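Local coordinates for hemolysin-related protein (Vibrio cholerae serotype O1, PDB 6MLT) that is a secreted, calcium-binding biofilm matrix protein that is thought to mediate adhesion and carries a beta-prism lectin domain consistent with carbohydrate binding, at residues V59-G64 / Y72-S77; A298-T303 / I355-G360; N411-E416 / V426-F431. One frame throughout, in Å; residues are numbered along the deposited sequence.

Contact 1: residues V59-G64 / Y72-S77; sequences VVTFEG and YIRALS
Val59 and Arg74 face each other as a hydrogen-bonded antiparallel pair in the hairpin of strands 56-63 and 71-76. Val59 N donates to Arg74 O and Arg74 N returns a bond of 2.9 Å to Val59 O. The CG2 methyl of Val59 reaches CD1 of Leu76 at 4.3 Å, a loose apolar contact; Leu76 also touches Trp17 and Trp19 of strand 13-19. Val60, a non-hydrogen-bonded partner of Ile73, turns to the other face, where its CG2 meets Ile73 CG1; branched aliphatic residues suit this buried side. Thr61 pairs with Tyr72, Thr61 N donating to Tyr72 O at 2.9 Å. Thr61 OG1 lies between the backbone N and the carbonyl carbon (chi1 62°), a rotamer that presents the oxygen to Arg74 NE at 2.9 Å, while Thr61 CG2 rests on Arg74 CD at 3.6 Å. The arginine chain, extended from CG to NE, crosses the threonine at about a right angle. Thr61 OG1 also bonds Ser28 OG, and the guanidinium goes on to a salt bridge with Glu83 and to the carbonyls of Phe24 and Ser28. The buried positive charge is probably balanced by Glu83, while the bonds to NE, NH1 and NH2 restrain the rotation of the guanidinium.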
# COMPACT_ATOMS: atom_id res chain seq x y z
N VAL A 59 -14.76 -3.66 -17.96
CA VAL A 59 -13.73 -4.20 -18.84
C VAL A 59 -13.85 -3.52 -20.20
O VAL A 59 -14.84 -2.85 -20.50
CB VAL A 59 -13.84 -5.74 -19.00
CG1 VAL A 59 -13.59 -6.42 -17.67
CG2 VAL A 59 -15.20 -6.13 -19.54
N VAL A 60 -12.81 -3.70 -21.01
CA VAL A 60 -12.79 -3.23 -22.39
C VAL A 60 -12.64 -4.46 -23.28
O VAL A 60 -11.69 -5.24 -23.11
CB VAL A 60 -11.65 -2.23 -22.64
CG1 VAL A 60 -11.74 -1.67 -24.06
CG2 VAL A 60 -11.69 -1.09 -21.59
N THR A 61 -13.58 -4.65 -24.21
CA THR A 61 -13.59 -5.82 -25.07
C THR A 61 -13.12 -5.48 -26.48
O THR A 61 -13.38 -4.38 -26.98
CB THR A 61 -15.00 -6.44 -25.14
OG1 THR A 61 -15.92 -5.50 -25.72
CG2 THR A 61 -15.48 -6.83 -23.76
N PHE A 62 -12.43 -6.43 -27.12
CA PHE A 62 -11.97 -6.28 -28.50
C PHE A 62 -12.26 -7.55 -29.29
O PHE A 62 -12.57 -8.60 -28.73
CB PHE A 62 -10.47 -5.95 -28.57
CG PHE A 62 -9.58 -7.02 -28.00
CD1 PHE A 62 -9.27 -7.04 -26.65
CD2 PHE A 62 -9.02 -7.99 -28.82
CE1 PHE A 62 -8.44 -8.01 -26.13
CE2 PHE A 62 -8.19 -8.97 -28.30
CZ PHE A 62 -7.90 -8.98 -26.95
N GLU A 63 -12.14 -7.43 -30.61
CA GLU A 63 -12.42 -8.52 -31.53
C GLU A 63 -11.13 -9.18 -31.99
O GLU A 63 -10.16 -8.49 -32.31
CB GLU A 63 -13.19 -8.01 -32.76
CG GLU A 63 -13.50 -9.10 -33.78
CD GLU A 63 -13.99 -8.56 -35.12
OE1 GLU A 63 -13.91 -7.33 -35.34
OE2 GLU A 63 -14.45 -9.38 -35.94
N GLY A 64 -11.15 -10.51 -32.04
CA GLY A 64 -10.04 -11.25 -32.62
C GLY A 64 -8.72 -10.87 -31.98
O GLY A 64 -8.57 -10.88 -30.76
N TYR A 72 -14.57 -1.78 -26.77
CA TYR A 72 -15.76 -1.20 -26.14
C TYR A 72 -15.69 -1.35 -24.63
O TYR A 72 -15.37 -2.43 -24.13
CB TYR A 72 -17.04 -1.87 -26.66
CG TYR A 72 -17.37 -1.46 -28.08
CD1 TYR A 72 -17.90 -0.21 -28.36
CD2 TYR A 72 -17.14 -2.33 -29.14
CE1 TYR A 72 -18.19 0.17 -29.65
CE2 TYR A 72 -17.43 -1.95 -30.45
CZ TYR A 72 -17.95 -0.70 -30.70
OH TYR A 72 -18.24 -0.33 -31.98
N ILE A 73 -16.00 -0.27 -23.92
CA ILE A 73 -16.17 -0.35 -22.47
C ILE A 73 -17.50 -1.03 -22.17
O ILE A 73 -18.54 -0.66 -22.73
CB ILE A 73 -16.13 1.05 -21.84
CG1 ILE A 73 -14.83 1.77 -22.22
CG2 ILE A 73 -16.26 0.95 -20.33
CD1 ILE A 73 -14.82 3.25 -21.81
N ARG A 74 -17.46 -2.02 -21.29
CA ARG A 74 -18.66 -2.74 -20.88
C ARG A 74 -18.71 -2.83 -19.36
O ARG A 74 -17.69 -3.07 -18.71
CB ARG A 74 -18.69 -4.16 -21.46
CG ARG A 74 -18.64 -4.24 -22.98
CD ARG A 74 -18.92 -5.68 -23.42
NE ARG A 74 -18.67 -5.93 -24.84
CZ ARG A 74 -19.61 -6.02 -25.78
NH1 ARG A 74 -20.89 -5.85 -25.49
NH2 ARG A 74 -19.26 -6.28 -27.03
N ALA A 75 -19.91 -2.65 -18.81
CA ALA A 75 -20.15 -2.79 -17.38
C ALA A 75 -20.94 -4.07 -17.13
O ALA A 75 -22.02 -4.26 -17.71
CB ALA A 75 -20.91 -1.58 -16.83
N LEU A 76 -20.42 -4.93 -16.26
CA LEU A 76 -21.00 -6.23 -15.96
C LEU A 76 -21.48 -6.28 -14.52
O LEU A 76 -20.73 -5.93 -13.60
CB LEU A 76 -19.98 -7.35 -16.20
CG LEU A 76 -19.29 -7.32 -17.56
CD1 LEU A 76 -18.30 -8.47 -17.69
CD2 LEU A 76 -20.33 -7.36 -18.68
N SER A 77 -22.71 -6.76 -14.32
CA SER A 77 -23.28 -6.82 -12.98
C SER A 77 -22.49 -7.77 -12.09
O SER A 77 -22.21 -8.91 -12.48
CB SER A 77 -24.73 -7.28 -13.05
OG SER A 77 -25.26 -7.43 -11.74

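Contact 2: residues A298-T303 / I355-G360; sequences AVYGYT and IDVTYG
Tyr359 lays one face of its ring over the backbone of Gly301, whose N sits above the ring centre. Gly301 CA makes an off-centre CH-pi contact, 4.3 Å from the centroid and 29° off the normal. Glycine suits this place because its backbone angles would jam a CB against the preceding carbonyl oxygen. The Tyr359 ring is put there by a chi1 of 58°, with CG between its backbone N and carbonyl carbon. At one edge of this ring stands Tyr302: the edge of Tyr359 is directed toward the face of Tyr302 in an offset edge-to-face pair, the centroids 5.9 Å apart and the planes at 72°. Tyr359 CD2 does the touching, 3.8 Å from Tyr302 CE1. The hydroxyl end of Tyr302 runs on to Gly360, its OH 3.3 Å from Gly360 CA. One residue before Gly301 in the chain, CB of Tyr300 touches both Val357 CG1 and Tyr359 CE1, each at 4.1 Å. No hydrogen bond crosses here; the contact is packing between two sheets of the beta-prism lectin domain. Strand 295-301 lies at the edge of one sheet, beside strand 428-435, whose Phe431 packs on Tyr300 and Val357; strand 352-359 lies within the other, beside strand 394-400, whose Val397 and Tyr399 also touch Tyr300.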
# COMPACT_ATOMS: atom_id res chain seq x y z
N ALA A 298 14.42 -4.39 37.35
CA ALA A 298 13.85 -4.26 38.68
C ALA A 298 13.19 -2.89 38.82
O ALA A 298 13.33 -2.01 37.97
CB ALA A 298 14.92 -4.46 39.75
N VAL A 299 12.46 -2.71 39.92
CA VAL A 299 11.87 -1.42 40.27
C VAL A 299 12.89 -0.63 41.07
O VAL A 299 13.44 -1.13 42.06
CB VAL A 299 10.57 -1.61 41.07
CG1 VAL A 299 9.98 -0.25 41.46
CG2 VAL A 299 9.56 -2.41 40.26
N TYR A 300 13.15 0.60 40.64
CA TYR A 300 14.10 1.48 41.31
C TYR A 300 13.35 2.66 41.93
O TYR A 300 12.73 3.44 41.21
CB TYR A 300 15.16 1.96 40.33
CG TYR A 300 15.78 0.84 39.53
CD1 TYR A 300 16.61 -0.10 40.14
CD2 TYR A 300 15.53 0.71 38.17
CE1 TYR A 300 17.17 -1.14 39.42
CE2 TYR A 300 16.09 -0.32 37.44
CZ TYR A 300 16.91 -1.24 38.07
OH TYR A 300 17.46 -2.26 37.35
N GLY A 301 13.42 2.78 43.25
CA GLY A 301 12.81 3.91 43.94
C GLY A 301 11.78 3.47 44.96
O GLY A 301 11.91 2.41 45.59
N TYR A 302 10.74 4.29 45.11
CA TYR A 302 9.82 4.20 46.24
C TYR A 302 8.39 4.16 45.71
O TYR A 302 7.91 5.14 45.12
CB TYR A 302 10.04 5.39 47.18
CG TYR A 302 11.49 5.54 47.55
CD1 TYR A 302 12.37 6.25 46.74
CD2 TYR A 302 12.00 4.94 48.70
CE1 TYR A 302 13.71 6.37 47.07
CE2 TYR A 302 13.32 5.05 49.04
CZ TYR A 302 14.18 5.76 48.22
OH TYR A 302 15.50 5.87 48.56
N THR A 303 7.71 3.04 45.92
CA THR A 303 6.39 2.79 45.34
C THR A 303 5.25 3.07 46.31
O THR A 303 4.08 2.98 45.90
CB THR A 303 6.29 1.33 44.88
OG1 THR A 303 6.57 0.46 45.98
CG2 THR A 303 7.27 1.04 43.74
N ILE A 355 20.96 2.63 31.48
CA ILE A 355 20.46 3.73 32.28
C ILE A 355 21.02 3.59 33.68
O ILE A 355 20.94 2.51 34.27
CB ILE A 355 18.92 3.77 32.34
CG1 ILE A 355 18.31 3.57 30.96
CG2 ILE A 355 18.46 5.08 32.94
CD1 ILE A 355 17.77 2.18 30.74
N ASP A 356 21.59 4.67 34.20
CA ASP A 356 21.96 4.78 35.61
C ASP A 356 20.87 5.58 36.32
O ASP A 356 20.58 6.72 35.92
CB ASP A 356 23.32 5.45 35.77
CG ASP A 356 24.45 4.65 35.15
OD1 ASP A 356 24.63 3.48 35.54
OD2 ASP A 356 25.14 5.18 34.26
N VAL A 357 20.28 4.99 37.35
CA VAL A 357 19.20 5.62 38.11
C VAL A 357 19.72 5.93 39.51
O VAL A 357 20.23 5.03 40.20
CB VAL A 357 17.96 4.72 38.19
CG1 VAL A 357 16.84 5.41 38.98
CG2 VAL A 357 17.49 4.35 36.81
N THR A 358 19.59 7.19 39.91
CA THR A 358 19.92 7.63 41.26
C THR A 358 18.61 7.96 41.97
O THR A 358 17.85 8.81 41.50
CB THR A 358 20.85 8.84 41.24
OG1 THR A 358 22.06 8.50 40.56
CG2 THR A 358 21.18 9.30 42.66
N TYR A 359 18.35 7.27 43.07
CA TYR A 359 17.14 7.49 43.85
C TYR A 359 17.49 7.61 45.32
O TYR A 359 18.47 7.01 45.80
CB TYR A 359 16.11 6.35 43.63
CG TYR A 359 16.61 4.97 43.98
CD1 TYR A 359 17.27 4.20 43.04
CD2 TYR A 359 16.39 4.44 45.24
CE1 TYR A 359 17.72 2.92 43.35
CE2 TYR A 359 16.84 3.17 45.56
CZ TYR A 359 17.50 2.42 44.62
OH TYR A 359 17.95 1.16 44.94
N GLY A 360 16.70 8.40 46.04
CA GLY A 360 16.95 8.60 47.45
C GLY A 360 16.17 9.80 47.97
O GLY A 360 15.14 10.19 47.40

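Contact 3: residues N411-E416 / V426-F431; sequences NVWSKE and VNAVQF
Trp413 packs its indole on Ala428 and Gln430 where strands 405-413 and 428-435 pair antiparallel, next to a classic beta bulge in the beta-prism lectin domain. In the bulge Asn427 and Ala428 both face Trp413: Asn427 N donates to Trp413 O at 2.8 Å, and Ala428 N adds a weak bond to the same oxygen. From CB, which meets Ala428 CB at 3.9 Å, the tryptophan leads through CG and CD2 past that same methyl. CE3 comes 3.4 Å from Ala428 O, near the ring plane at its edge, and also touches the methyl; CZ3 meets Gln430 CB, and CH2 ends 3.7 Å from Gln430 OE1, which lies in the ring plane at its edge. The small alanine leaves room for the indole, which Val299 and Thr303 also touch. Gln430, with CG anti to its backbone N (chi1 175°) and the chain extended beyond, runs alongside Asn411, and Asn411 ND2 gives OE1 a nearly straight bond of 3.0 Å. The donor stands above the carbonyl plane of Gln430, not on a lone pair, while OE1 lies in the amide plane of Asn411; Gln430 NE2 turns to Ser297 O. On the face carrying Val412 and Val429, Val412 CG1 packs on Val426 CG2. From the bulge, Asn427 OD1 accepts Lys415 N at 2.7 Å with an N-H...O angle of 178°, and a water spans Asn427 OD1 and Lys415 O.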
# COMPACT_ATOMS: atom_id res chain seq x y z
N ASN A 411 7.61 1.67 33.39
CA ASN A 411 6.58 1.83 34.42
C ASN A 411 7.01 2.96 35.33
O ASN A 411 8.19 3.07 35.70
CB ASN A 411 6.39 0.53 35.21
CG ASN A 411 5.71 -0.55 34.39
OD1 ASN A 411 4.85 -0.28 33.55
ND2 ASN A 411 6.09 -1.80 34.64
N VAL A 412 6.06 3.83 35.68
CA VAL A 412 6.34 5.06 36.41
C VAL A 412 5.42 5.13 37.62
O VAL A 412 4.21 4.93 37.50
CB VAL A 412 6.15 6.30 35.51
CG1 VAL A 412 6.46 7.58 36.26
CG2 VAL A 412 7.02 6.18 34.26
N TRP A 413 6.00 5.39 38.79
CA TRP A 413 5.27 5.61 40.02
C TRP A 413 5.42 7.06 40.44
O TRP A 413 6.55 7.56 40.53
CB TRP A 413 5.79 4.72 41.16
CG TRP A 413 5.51 3.24 41.07
CD1 TRP A 413 4.62 2.53 41.83
CD2 TRP A 413 6.14 2.29 40.20
NE1 TRP A 413 4.66 1.20 41.48
CE2 TRP A 413 5.59 1.03 40.49
CE3 TRP A 413 7.13 2.39 39.22
CZ2 TRP A 413 5.97 -0.13 39.81
CZ3 TRP A 413 7.51 1.24 38.55
CH2 TRP A 413 6.94 0.00 38.85
N SER A 414 4.31 7.74 40.71
CA SER A 414 4.35 9.10 41.23
C SER A 414 3.28 9.24 42.30
O SER A 414 2.09 9.06 42.03
CB SER A 414 4.12 10.13 40.12
OG SER A 414 4.16 11.45 40.66
N LYS A 415 3.71 9.59 43.51
CA LYS A 415 2.79 9.80 44.62
C LYS A 415 2.11 11.16 44.51
O LYS A 415 2.75 12.17 44.22
CB LYS A 415 3.54 9.70 45.94
CG LYS A 415 2.66 9.85 47.17
CD LYS A 415 3.48 9.75 48.45
CE LYS A 415 2.64 10.02 49.69
NZ LYS A 415 3.41 9.76 50.94
N GLU A 416 0.80 11.18 44.77
CA GLU A 416 0.02 12.41 44.76
C GLU A 416 -0.42 12.87 46.14
O GLU A 416 -0.52 14.08 46.37
CB GLU A 416 -1.24 12.23 43.90
CG GLU A 416 -0.97 11.91 42.44
CD GLU A 416 -2.24 11.79 41.63
OE1 GLU A 416 -3.34 11.95 42.22
OE2 GLU A 416 -2.16 11.54 40.41
N VAL A 426 8.60 11.89 40.01
CA VAL A 426 8.70 10.45 39.79
C VAL A 426 9.37 9.83 41.01
O VAL A 426 10.51 10.15 41.34
CB VAL A 426 9.49 10.15 38.51
CG1 VAL A 426 9.74 8.66 38.37
CG2 VAL A 426 8.73 10.67 37.30
N ASN A 427 8.66 8.91 41.67
CA ASN A 427 9.17 8.29 42.88
C ASN A 427 9.78 6.92 42.64
O ASN A 427 10.63 6.49 43.44
CB ASN A 427 8.05 8.19 43.92
CG ASN A 427 7.50 9.56 44.30
OD1 ASN A 427 6.41 9.95 43.86
ND2 ASN A 427 8.26 10.30 45.10
N ALA A 428 9.39 6.22 41.58
CA ALA A 428 10.04 4.97 41.20
C ALA A 428 9.91 4.78 39.70
O ALA A 428 8.99 5.29 39.07
CB ALA A 428 9.44 3.76 41.94
N VAL A 429 10.84 4.01 39.14
CA VAL A 429 10.84 3.70 37.72
C VAL A 429 11.24 2.25 37.49
O VAL A 429 11.92 1.62 38.31
CB VAL A 429 11.77 4.62 36.90
CG1 VAL A 429 11.30 6.04 36.95
CG2 VAL A 429 13.21 4.51 37.42
N GLN A 430 10.82 1.73 36.34
CA GLN A 430 11.15 0.39 35.90
C GLN A 430 11.18 0.41 34.39
O GLN A 430 10.30 1.01 33.76
CB GLN A 430 10.14 -0.63 36.43
CG GLN A 430 10.33 -2.05 35.93
CD GLN A 430 9.31 -3.00 36.53
OE1 GLN A 430 8.12 -2.69 36.60
NE2 GLN A 430 9.77 -4.16 36.98
N PHE A 431 12.18 -0.23 33.80
CA PHE A 431 12.40 -0.18 32.36
C PHE A 431 11.85 -1.43 31.69
O PHE A 431 12.05 -2.54 32.17
CB PHE A 431 13.88 -0.01 32.05
CG PHE A 431 14.49 1.17 32.72
CD1 PHE A 431 14.26 2.45 32.24
CD2 PHE A 431 15.27 1.01 33.86
CE1 PHE A 431 14.81 3.55 32.88
CE2 PHE A 431 15.82 2.11 34.49
CZ PHE A 431 15.59 3.38 34.00
O HOH W 1 5.49 12.58 43.97

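How the contacts relate
From the N terminus, contact 1 comes first, closing the short hairpin turn between strands 56-63 and 71-76 in an antiparallel sheet near the calcium sites. Contact 2 follows much later and closes a loop of 51 residues, bringing two sheets of the beta-prism lectin domain together. Contact 3 then closes a nine-residue connection within one of those sheets. The three are in series, with no nesting or crossing. Contact 1 stands about 72 Å and 67 Å from contacts 2 and 3, centre to centre, across the middle of the chain. Contacts 2 and 3 adjoin: strands 295-301 and 428-435 are neighbours, with probable backbone bonds from Tyr300 N to Val429 O and from Tyr302 N to Asn427 O.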